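Local atomic coordinates of glucose-binding protein (Thermus thermophilus HB27, PDB entry 2B3F), a protein that binds glucose and galactose as a periplasmic solute-binding protein and probably delivers its sugar to a binding-protein-dependent transport system. Residues H119-M124 with Q169-E174; L222-A227 with G242-G247; M249-K254 with N309-S314. All coordinates share one frame; numbering follows the deposited sequence.

Contact 1: residues H119-M124 with Q169-E174. With GAL (beta-D-galactopyranose), chain G.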
loop_
_atom_site.group_PDB
_atom_site.type_symbol
_atom_site.label_atom_id
_atom_site.label_comp_id
_atom_site.label_asym_id
_atom_site.label_seq_id
_atom_site.Cartn_x
_atom_site.Cartn_y
_atom_site.Cartn_z
ATOM N N HIS A 119 -5.233 -3.642 1.362
ATOM C CA HIS A 119 -5.296 -2.188 1.411
ATOM C C HIS A 119 -5.618 -1.637 0.012
ATOM O O HIS A 119 -5.333 -2.263 -1.022
ATOM C CB HIS A 119 -3.970 -1.558 1.891
ATOM C CG HIS A 119 -3.806 -1.430 3.387
ATOM N ND1 HIS A 119 -4.593 -0.613 4.168
ATOM C CD2 HIS A 119 -2.875 -1.961 4.219
ATOM C CE1 HIS A 119 -4.157 -0.660 5.420
ATOM N NE2 HIS A 119 -3.119 -1.474 5.475
ATOM N N ARG A 120 -6.189 -0.442 0.005
ATOM C CA ARG A 120 -6.468 0.315 -1.206
ATOM C C ARG A 120 -5.525 1.519 -1.258
ATOM O O ARG A 120 -5.410 2.259 -0.267
ATOM C CB ARG A 120 -7.890 0.842 -1.167
ATOM C CG ARG A 120 -8.318 1.471 -2.461
ATOM C CD ARG A 120 -9.786 1.786 -2.449
ATOM N NE ARG A 120 -10.234 2.261 -3.740
ATOM C CZ ARG A 120 -11.507 2.490 -4.035
ATOM N NH1 ARG A 120 -12.432 2.296 -3.126
ATOM N NH2 ARG A 120 -11.853 2.891 -5.241
ATOM N N SER A 121 -4.902 1.711 -2.413
ATOM C CA SER A 121 -3.975 2.804 -2.623
ATOM C C SER A 121 -4.691 4.114 -2.989
ATOM O O SER A 121 -4.325 5.186 -2.479
ATOM C CB SER A 121 -2.967 2.444 -3.718
ATOM O OG SER A 121 -2.154 3.572 -4.025
ATOM N N ASN A 122 -5.685 4.033 -3.873
ATOM C CA ASN A 122 -6.260 5.228 -4.505
ATOM C C ASN A 122 -7.442 5.815 -3.724
ATOM O O ASN A 122 -8.600 5.768 -4.203
ATOM C CB ASN A 122 -6.633 4.939 -5.968
ATOM C CG ASN A 122 -7.692 3.820 -6.128
ATOM O OD1 ASN A 122 -7.659 2.797 -5.440
ATOM N ND2 ASN A 122 -8.636 4.038 -7.036
ATOM N N VAL A 123 -7.152 6.363 -2.538
ATOM C CA VAL A 123 -8.166 7.032 -1.746
ATOM C C VAL A 123 -7.768 8.477 -1.471
ATOM O O VAL A 123 -6.607 8.778 -1.151
ATOM C CB VAL A 123 -8.455 6.307 -0.397
ATOM C CG1 VAL A 123 -9.669 6.928 0.289
ATOM C CG2 VAL A 123 -8.666 4.790 -0.644
ATOM N N MET A 124 -8.761 9.358 -1.592
ATOM C CA MET A 124 -8.615 10.766 -1.287
ATOM C C MET A 124 -9.382 11.042 0.001
ATOM O O MET A 124 -10.590 10.731 0.100
ATOM C CB MET A 124 -9.180 11.637 -2.430
ATOM C CG MET A 124 -9.096 13.152 -2.166
ATOM S SD MET A 124 -9.773 14.119 -3.544
ATOM C CE MET A 124 -11.493 13.611 -3.573
ATOM N N GLN A 169 4.969 10.745 -2.701
ATOM C CA GLN A 169 4.872 11.405 -3.997
ATOM C C GLN A 169 4.686 10.358 -5.092
ATOM O O GLN A 169 3.883 10.541 -5.993
ATOM C CB GLN A 169 6.106 12.260 -4.249
ATOM C CG GLN A 169 6.318 13.337 -3.199
ATOM C CD GLN A 169 7.772 13.817 -3.126
ATOM O OE1 GLN A 169 8.557 13.642 -4.078
ATOM N NE2 GLN A 169 8.152 14.374 -1.967
ATOM N N GLN A 170 5.407 9.251 -4.984
ATOM C CA GLN A 170 5.191 8.100 -5.865
ATOM C C GLN A 170 3.761 7.587 -5.711
ATOM O O GLN A 170 3.111 7.247 -6.695
ATOM C CB GLN A 170 6.149 6.980 -5.533
ATOM C CG GLN A 170 7.659 7.283 -5.685
ATOM C CD GLN A 170 8.479 6.050 -5.371
ATOM O OE1 GLN A 170 8.177 4.966 -5.869
ATOM N NE2 GLN A 170 9.498 6.194 -4.534
ATOM N N HIS A 171 3.293 7.536 -4.464
ATOM C CA HIS A 171 1.945 7.101 -4.135
ATOM C C HIS A 171 0.900 7.953 -4.834
ATOM O O HIS A 171 -0.021 7.442 -5.443
ATOM C CB HIS A 171 1.708 7.116 -2.627
ATOM C CG HIS A 171 0.445 6.423 -2.239
ATOM N ND1 HIS A 171 0.430 5.150 -1.707
ATOM C CD2 HIS A 171 -0.847 6.807 -2.364
ATOM C CE1 HIS A 171 -0.827 4.788 -1.505
ATOM N NE2 HIS A 171 -1.621 5.779 -1.884
ATOM N N LEU A 172 1.060 9.269 -4.735
ATOM C CA LEU A 172 0.204 10.186 -5.471
ATOM C C LEU A 172 0.266 9.922 -6.984
ATOM O O LEU A 172 -0.769 9.868 -7.656
ATOM C CB LEU A 172 0.657 11.606 -5.198
ATOM C CG LEU A 172 -0.024 12.695 -5.988
ATOM C CD1 LEU A 172 -1.532 12.736 -5.724
ATOM C CD2 LEU A 172 0.675 14.017 -5.580
ATOM N N TRP A 173 1.475 9.732 -7.504
ATOM C CA TRP A 173 1.682 9.490 -8.927
ATOM C C TRP A 173 0.889 8.268 -9.426
ATOM O O TRP A 173 0.289 8.330 -10.477
ATOM C CB TRP A 173 3.160 9.292 -9.261
ATOM C CG TRP A 173 3.431 9.113 -10.735
ATOM C CD1 TRP A 173 3.682 10.102 -11.659
ATOM C CD2 TRP A 173 3.474 7.872 -11.473
ATOM N NE1 TRP A 173 3.873 9.558 -12.903
ATOM C CE2 TRP A 173 3.760 8.196 -12.827
ATOM C CE3 TRP A 173 3.302 6.529 -11.122
ATOM C CZ2 TRP A 173 3.885 7.218 -13.823
ATOM C CZ3 TRP A 173 3.421 5.561 -12.105
ATOM C CH2 TRP A 173 3.705 5.913 -13.450
ATOM N N GLU A 174 0.846 7.179 -8.658
ATOM C CA GLU A 174 0.153 5.977 -9.188
ATOM C C GLU A 174 -1.353 6.218 -9.315
ATOM O O GLU A 174 -1.992 5.688 -10.221
ATOM C CB GLU A 174 0.504 4.687 -8.451
ATOM C CG GLU A 174 0.072 4.541 -7.015
ATOM C CD GLU A 174 0.538 3.204 -6.418
ATOM O OE1 GLU A 174 1.455 2.564 -7.004
ATOM O OE2 GLU A 174 0.004 2.819 -5.359
HETATM C C1 GAL G . 2.395 -0.118 2.864
HETATM C C2 GAL G . 1.961 -1.311 3.726
HETATM C C3 GAL G . 0.933 -0.911 4.776
HETATM C C4 GAL G . 1.414 0.293 5.588
HETATM C C5 GAL G . 1.920 1.381 4.609
HETATM C C6 GAL G . 2.456 2.653 5.287
HETATM O O1 GAL G . 3.386 -0.485 1.953
HETATM O O2 GAL G . 1.466 -2.353 2.869
HETATM O O3 GAL G . 0.679 -2.001 5.649
HETATM O O4 GAL G . 2.416 -0.160 6.460
HETATM O O5 GAL G . 2.912 0.886 3.744
HETATM O O6 GAL G . 3.685 2.404 5.899
HETATM O O HOH W 1 -2.507 6.184 -5.007
#
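Ser121, in the turn between strands 119-120 and 123-126, meets His171 and Glu174 on one side of helix 166-190. Its CB points toward the helix and lies 3.4 Å from Glu174 OE2. OG is anti to the backbone N (chi1 174°), and this carries it over one face of the His171 ring, 3.1 Å from CE1. From there OG donates to Glu174 OE2 at 2.6 Å, on the lone pair turned away from the other carboxylate oxygen. Water 1 donates to the same OG at 2.8 Å and to His171 O, so it ties the serine to the helix backbone. The serine carbonyl is held as well. His171 NE2 donates to Ser121 O at 2.8 Å, with an N-H...O angle of 150°, tilted out of the ring plane. Outside the pair, Glu174 OE2 also bonds to Ser345. All three touching residues are buried. The serine hydroxyl and carbonyl both bond to the helix, and water 1 adds a second bond to OG. Donation to Ser121 O places a proton on His171 NE2; the ND1 bond to His348 then links this ring to a residue of the galactose pocket.

Contact 2: residues L222-A227 with G242-G247; sequences LSWQQA and GDWAAG. With GAL (beta-D-galactopyranose), chain G.
The segments 222-227 and 242-247 each run from a short loop into the first turn of a helix, 224-233 and 244-252. Ser223 is the N-cap of the first helix. It forms a capping box with Gln226: Gln226 N donates to Ser223 OG at 3.0 Å, and Ser223 N donates to Gln226 OE1 at 3.2 Å. Asp243 holds the N-cap position of the second helix, but its carboxylate turns to His119 and Arg120 N instead. The side chains meet through two tryptophans directly after the caps. Trp224 and Trp244 form a T-shaped pair, with planes at 78° and centroids 4.4 Å apart. The pyrrole edge of Trp244 points at the benzo face of Trp224, and Trp244 CD1 comes within 3.5 Å of Trp224 CZ2. In Trp244, CG sits between the backbone N and the carbonyl carbon (chi1 44°), and the ring lies over Gly242 CA. Its other face lies under galactose, with GAL C5 over the ring centre and 3.6 Å from CD2. Trp224 CZ3 also packs on Ala245 CA at 3.7 Å. Trp224 NE1 bonds to Glu13 beside GAL C6. Trp244 NE1 is buried without a partner. The contact is therefore apolar and aromatic: one indole offers a CH-pi surface to the sugar, while the other backs its edge.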
loop_
_atom_site.group_PDB
_atom_site.type_symbol
_atom_site.label_atom_id
_atom_site.label_comp_id
_atom_site.label_asym_id
_atom_site.label_seq_id
_atom_site.Cartn_x
_atom_site.Cartn_y
_atom_site.Cartn_z
ATOM N N LEU A 222 8.315 15.218 5.512
ATOM C CA LEU A 222 7.154 14.802 6.306
ATOM C C LEU A 222 6.836 13.312 6.135
ATOM O O LEU A 222 6.914 12.789 5.043
ATOM C CB LEU A 222 5.902 15.584 5.922
ATOM C CG LEU A 222 5.946 17.122 5.958
ATOM C CD1 LEU A 222 4.531 17.651 5.713
ATOM C CD2 LEU A 222 6.519 17.644 7.237
ATOM N N SER A 223 6.465 12.664 7.229
ATOM C CA SER A 223 5.908 11.314 7.158
ATOM C C SER A 223 4.504 11.299 6.539
ATOM O O SER A 223 3.821 12.316 6.447
ATOM C CB SER A 223 5.849 10.721 8.561
ATOM O OG SER A 223 4.834 11.357 9.295
ATOM N N TRP A 224 4.013 10.103 6.160
ATOM C CA TRP A 224 2.652 10.018 5.679
ATOM C C TRP A 224 1.651 10.453 6.742
ATOM O O TRP A 224 0.686 11.107 6.398
ATOM C CB TRP A 224 2.318 8.630 5.108
ATOM C CG TRP A 224 2.138 7.522 6.117
ATOM C CD1 TRP A 224 3.056 6.599 6.499
ATOM C CD2 TRP A 224 0.936 7.205 6.831
ATOM N NE1 TRP A 224 2.506 5.717 7.407
ATOM C CE2 TRP A 224 1.214 6.092 7.645
ATOM C CE3 TRP A 224 -0.341 7.774 6.883
ATOM C CZ2 TRP A 224 0.252 5.530 8.488
ATOM C CZ3 TRP A 224 -1.277 7.229 7.735
ATOM C CH2 TRP A 224 -0.979 6.115 8.513
ATOM N N GLN A 225 1.909 10.136 8.012
ATOM C CA GLN A 225 1.007 10.549 9.094
ATOM C C GLN A 225 0.962 12.073 9.227
ATOM O O GLN A 225 -0.091 12.657 9.387
ATOM C CB GLN A 225 1.413 9.944 10.419
ATOM C CG GLN A 225 1.359 8.397 10.469
ATOM C CD GLN A 225 2.684 7.735 10.191
ATOM O OE1 GLN A 225 3.493 8.220 9.373
ATOM N NE2 GLN A 225 2.945 6.616 10.890
ATOM N N GLN A 226 2.124 12.705 9.114
ATOM C CA GLN A 226 2.172 14.183 9.179
ATOM C C GLN A 226 1.407 14.843 8.043
ATOM O O GLN A 226 0.802 15.889 8.219
ATOM C CB GLN A 226 3.618 14.670 9.184
ATOM C CG GLN A 226 4.293 14.439 10.500
ATOM C CD GLN A 226 5.700 14.950 10.548
ATOM O OE1 GLN A 226 6.542 14.583 9.726
ATOM N NE2 GLN A 226 5.976 15.819 11.525
ATOM N N ALA A 227 1.445 14.237 6.858
ATOM C CA ALA A 227 0.662 14.746 5.740
ATOM C C ALA A 227 -0.865 14.583 6.013
ATOM O O ALA A 227 -1.661 15.465 5.712
ATOM C CB ALA A 227 1.064 14.056 4.456
ATOM N N GLY A 242 -3.059 5.557 0.969
ATOM C CA GLY A 242 -3.704 4.278 1.256
ATOM C C GLY A 242 -4.539 4.319 2.512
ATOM O O GLY A 242 -4.345 5.184 3.376
ATOM N N ASP A 243 -5.437 3.346 2.660
ATOM C CA ASP A 243 -6.382 3.356 3.769
ATOM C C ASP A 243 -5.829 2.960 5.136
ATOM O O ASP A 243 -6.571 2.939 6.130
ATOM C CB ASP A 243 -7.710 2.636 3.428
ATOM C CG ASP A 243 -7.544 1.275 2.752
ATOM O OD1 ASP A 243 -6.444 0.675 2.716
ATOM O OD2 ASP A 243 -8.572 0.800 2.211
ATOM N N TRP A 244 -4.518 2.751 5.225
ATOM C CA TRP A 244 -3.867 2.807 6.542
ATOM C C TRP A 244 -4.148 4.184 7.187
ATOM O O TRP A 244 -4.094 4.334 8.404
ATOM C CB TRP A 244 -2.358 2.544 6.469
ATOM C CG TRP A 244 -1.625 3.238 5.357
ATOM C CD1 TRP A 244 -0.972 4.444 5.403
ATOM C CD2 TRP A 244 -1.395 2.712 4.040
ATOM N NE1 TRP A 244 -0.380 4.709 4.179
ATOM C CE2 TRP A 244 -0.642 3.665 3.325
ATOM C CE3 TRP A 244 -1.788 1.532 3.385
ATOM C CZ2 TRP A 244 -0.253 3.460 1.998
ATOM C CZ3 TRP A 244 -1.414 1.341 2.076
ATOM C CH2 TRP A 244 -0.650 2.285 1.389
ATOM N N ALA A 245 -4.457 5.177 6.357
ATOM C CA ALA A 245 -4.833 6.526 6.859
ATOM C C ALA A 245 -6.127 6.487 7.654
ATOM O O ALA A 245 -6.230 7.151 8.675
ATOM C CB ALA A 245 -4.941 7.518 5.716
ATOM N N ALA A 246 -7.092 5.670 7.217
ATOM C CA ALA A 246 -8.324 5.499 7.979
ATOM C C ALA A 246 -8.024 4.873 9.344
ATOM O O ALA A 246 -8.560 5.326 10.359
ATOM C CB ALA A 246 -9.355 4.675 7.195
ATOM N N GLY A 247 -7.153 3.865 9.390
ATOM C CA GLY A 247 -6.737 3.258 10.650
ATOM C C GLY A 247 -6.105 4.279 11.570
ATOM O O GLY A 247 -6.402 4.326 12.749
HETATM C C1 GAL G . 2.395 -0.118 2.864
HETATM C C2 GAL G . 1.961 -1.311 3.726
HETATM C C3 GAL G . 0.933 -0.911 4.776
HETATM C C4 GAL G . 1.414 0.293 5.588
HETATM C C5 GAL G . 1.920 1.381 4.609
HETATM C C6 GAL G . 2.456 2.653 5.287
HETATM O O1 GAL G . 3.386 -0.485 1.953
HETATM O O2 GAL G . 1.466 -2.353 2.869
HETATM O O3 GAL G . 0.679 -2.001 5.649
HETATM O O4 GAL G . 2.416 -0.160 6.460
HETATM O O5 GAL G . 2.912 0.886 3.744
HETATM O O6 GAL G . 3.685 2.404 5.899
#

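Contact 3: residues M249-K254 with N309-S314; sequences MTTTLK and NPLKGS. With GAL (beta-D-galactopyranose), chain G.
Thr251 and Leu311 cross at about a right angle where helices 244-252 and 302-312 come together. The threonine CB points toward the other helix. The leucine CB points past it, and the Leu311 side chain turns its CD2 to the threonine. OG1 is anti to the carbonyl carbon of Thr251 (chi1 -62°), which directs the hydroxyl at the last turn of helix 302-312. There it donates to Leu311 O at 2.7 Å, in the carbonyl plane and on a lone pair. The apolar branches meet more loosely: Thr251 CG2 lies 4.1 Å from Leu311 CD2. One residue earlier in each segment, water 2 bridges the two sides: it is 2.6 Å from Thr250 OG1 and donates to Pro310 O at 2.6 Å. Thr250 OG1 also bonds to Ala246 O of its own helix. Helix 15-27 packs here too, with Pro15 against Thr251 and Ala16 and Ala19 against Leu311. The CB of Lys312 points away from this junction; the chain, bent at chi2 and chi4, ends with NZ donating to GAL O3 at 2.9 Å. Gly313 follows with positive phi (102°) and ends the helix. Ser314 OG bonds to Asn309 OD1 at 2.7 Å. A side-chain hydroxyl and a water bond to carbonyls in the last turn of helix 302-312. This helix end forms part of the sugar site of a periplasmic binding protein, where Lys312 reaches the ligand.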
loop_
_atom_site.group_PDB
_atom_site.type_symbol
_atom_site.label_atom_id
_atom_site.label_comp_id
_atom_site.label_asym_id
_atom_site.label_seq_id
_atom_site.Cartn_x
_atom_site.Cartn_y
_atom_site.Cartn_z
ATOM N N MET A 249 -6.489 7.624 11.584
ATOM C CA MET A 249 -7.478 8.596 12.021
ATOM C C MET A 249 -8.477 8.034 13.060
ATOM O O MET A 249 -8.965 8.778 13.915
ATOM C CB MET A 249 -8.195 9.188 10.800
ATOM C CG MET A 249 -7.325 10.163 10.022
ATOM S SD MET A 249 -8.174 11.093 8.755
ATOM C CE MET A 249 -8.240 9.857 7.453
ATOM N N THR A 250 -8.802 6.742 12.979
ATOM C CA THR A 250 -9.751 6.145 13.923
ATOM C C THR A 250 -9.044 5.554 15.113
ATOM O O THR A 250 -9.342 5.926 16.237
ATOM C CB THR A 250 -10.645 5.055 13.262
ATOM O OG1 THR A 250 -9.815 4.036 12.679
ATOM C CG2 THR A 250 -11.543 5.651 12.198
ATOM N N THR A 251 -8.099 4.647 14.891
ATOM C CA THR A 251 -7.421 3.975 15.995
ATOM C C THR A 251 -6.571 4.922 16.840
ATOM O O THR A 251 -6.583 4.844 18.065
ATOM C CB THR A 251 -6.583 2.779 15.467
ATOM O OG1 THR A 251 -7.476 1.841 14.846
ATOM C CG2 THR A 251 -5.802 2.064 16.555
ATOM N N THR A 252 -5.820 5.793 16.183
ATOM C CA THR A 252 -4.893 6.668 16.902
ATOM C C THR A 252 -5.569 8.002 17.279
ATOM O O THR A 252 -5.509 8.422 18.430
ATOM C CB THR A 252 -3.579 6.871 16.083
ATOM O OG1 THR A 252 -2.855 5.628 16.014
ATOM C CG2 THR A 252 -2.669 7.914 16.743
ATOM N N LEU A 253 -6.204 8.656 16.320
ATOM C CA LEU A 253 -6.780 9.988 16.562
ATOM C C LEU A 253 -8.224 9.977 17.059
ATOM O O LEU A 253 -8.729 11.031 17.459
ATOM C CB LEU A 253 -6.690 10.862 15.316
ATOM C CG LEU A 253 -5.290 11.136 14.753
ATOM C CD1 LEU A 253 -5.399 12.086 13.585
ATOM C CD2 LEU A 253 -4.329 11.670 15.789
ATOM N N LYS A 254 -8.889 8.823 17.007
ATOM C CA LYS A 254 -10.257 8.660 17.534
ATOM C C LYS A 254 -11.303 9.531 16.817
ATOM O O LYS A 254 -12.319 9.919 17.407
ATOM C CB LYS A 254 -10.285 8.917 19.042
ATOM C CG LYS A 254 -9.278 8.147 19.847
ATOM C CD LYS A 254 -9.295 6.674 19.547
ATOM C CE LYS A 254 -8.454 5.868 20.507
ATOM N NZ LYS A 254 -7.171 6.515 20.824
ATOM N N ASN A 309 -7.566 -6.232 11.328
ATOM C CA ASN A 309 -7.855 -5.289 10.252
ATOM C C ASN A 309 -8.731 -4.108 10.621
ATOM O O ASN A 309 -8.493 -3.010 10.149
ATOM C CB ASN A 309 -8.312 -6.001 8.971
ATOM C CG ASN A 309 -7.174 -6.738 8.311
ATOM O OD1 ASN A 309 -6.152 -6.131 7.980
ATOM N ND2 ASN A 309 -7.311 -8.051 8.145
ATOM N N PRO A 310 -9.744 -4.303 11.480
ATOM C CA PRO A 310 -10.496 -3.113 11.910
ATOM C C PRO A 310 -9.626 -2.002 12.553
ATOM O O PRO A 310 -9.956 -0.814 12.438
ATOM C CB PRO A 310 -11.515 -3.687 12.911
ATOM C CG PRO A 310 -11.710 -5.132 12.443
ATOM C CD PRO A 310 -10.320 -5.555 12.011
ATOM N N LEU A 311 -8.547 -2.391 13.215
ATOM C CA LEU A 311 -7.588 -1.427 13.784
ATOM C C LEU A 311 -6.708 -0.770 12.715
ATOM O O LEU A 311 -6.293 0.390 12.847
ATOM C CB LEU A 311 -6.688 -2.118 14.799
ATOM C CG LEU A 311 -7.395 -2.650 16.047
ATOM C CD1 LEU A 311 -6.470 -3.576 16.857
ATOM C CD2 LEU A 311 -7.856 -1.464 16.896
ATOM N N LYS A 312 -6.421 -1.523 11.664
ATOM C CA LYS A 312 -5.435 -1.137 10.634
ATOM C C LYS A 312 -5.951 -0.176 9.570
ATOM O O LYS A 312 -5.170 0.625 9.043
ATOM C CB LYS A 312 -4.932 -2.403 9.940
ATOM C CG LYS A 312 -3.735 -2.237 9.018
ATOM C CD LYS A 312 -2.444 -1.962 9.718
ATOM C CE LYS A 312 -1.269 -2.227 8.781
ATOM N NZ LYS A 312 -1.304 -1.290 7.615
ATOM N N GLY A 313 -7.219 -0.293 9.195
ATOM C CA GLY A 313 -7.804 0.495 8.117
ATOM C C GLY A 313 -7.937 -0.284 6.806
ATOM O O GLY A 313 -8.638 0.129 5.901
ATOM N N SER A 314 -7.238 -1.403 6.729
ATOM C CA SER A 314 -7.373 -2.367 5.642
ATOM C C SER A 314 -8.619 -3.207 5.900
ATOM O O SER A 314 -9.186 -3.182 6.987
ATOM C CB SER A 314 -6.168 -3.305 5.596
ATOM O OG SER A 314 -5.730 -3.697 6.885
HETATM C C1 GAL G . 2.395 -0.118 2.864
HETATM C C2 GAL G . 1.961 -1.311 3.726
HETATM C C3 GAL G . 0.933 -0.911 4.776
HETATM C C4 GAL G . 1.414 0.293 5.588
HETATM C C5 GAL G . 1.920 1.381 4.609
HETATM C C6 GAL G . 2.456 2.653 5.287
HETATM O O1 GAL G . 3.386 -0.485 1.953
HETATM O O2 GAL G . 1.466 -2.353 2.869
HETATM O O3 GAL G . 0.679 -2.001 5.649
HETATM O O4 GAL G . 2.416 -0.160 6.460
HETATM O O5 GAL G . 2.912 0.886 3.744
HETATM O O6 GAL G . 3.685 2.404 5.899
HETATM O O HOH W 2 -9.436 1.633 11.760
#

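The three contacts lie around one galactose. The centres of contacts 1 and 2 and of contacts 2 and 3 are 11 Å apart, and those of contacts 1 and 3 are about 18 Å apart. His119 of contact 1 connects them: ND1 is 2.7 Å from Asp243 OD1 of contact 2, and NE2 is 2.8 Å from Lys312 NZ of contact 3, both probable hydrogen bonds. Contacts 2 and 3 share helix 244-252, whose first residue is Trp244 and which carries Thr251 later on. Trp244 CB is 4.1 Å from Lys312 NZ. His119, Trp224, Trp244 and Lys312 all belong to the pocket, which Glu13, His66, Asp278 and His348 help complete.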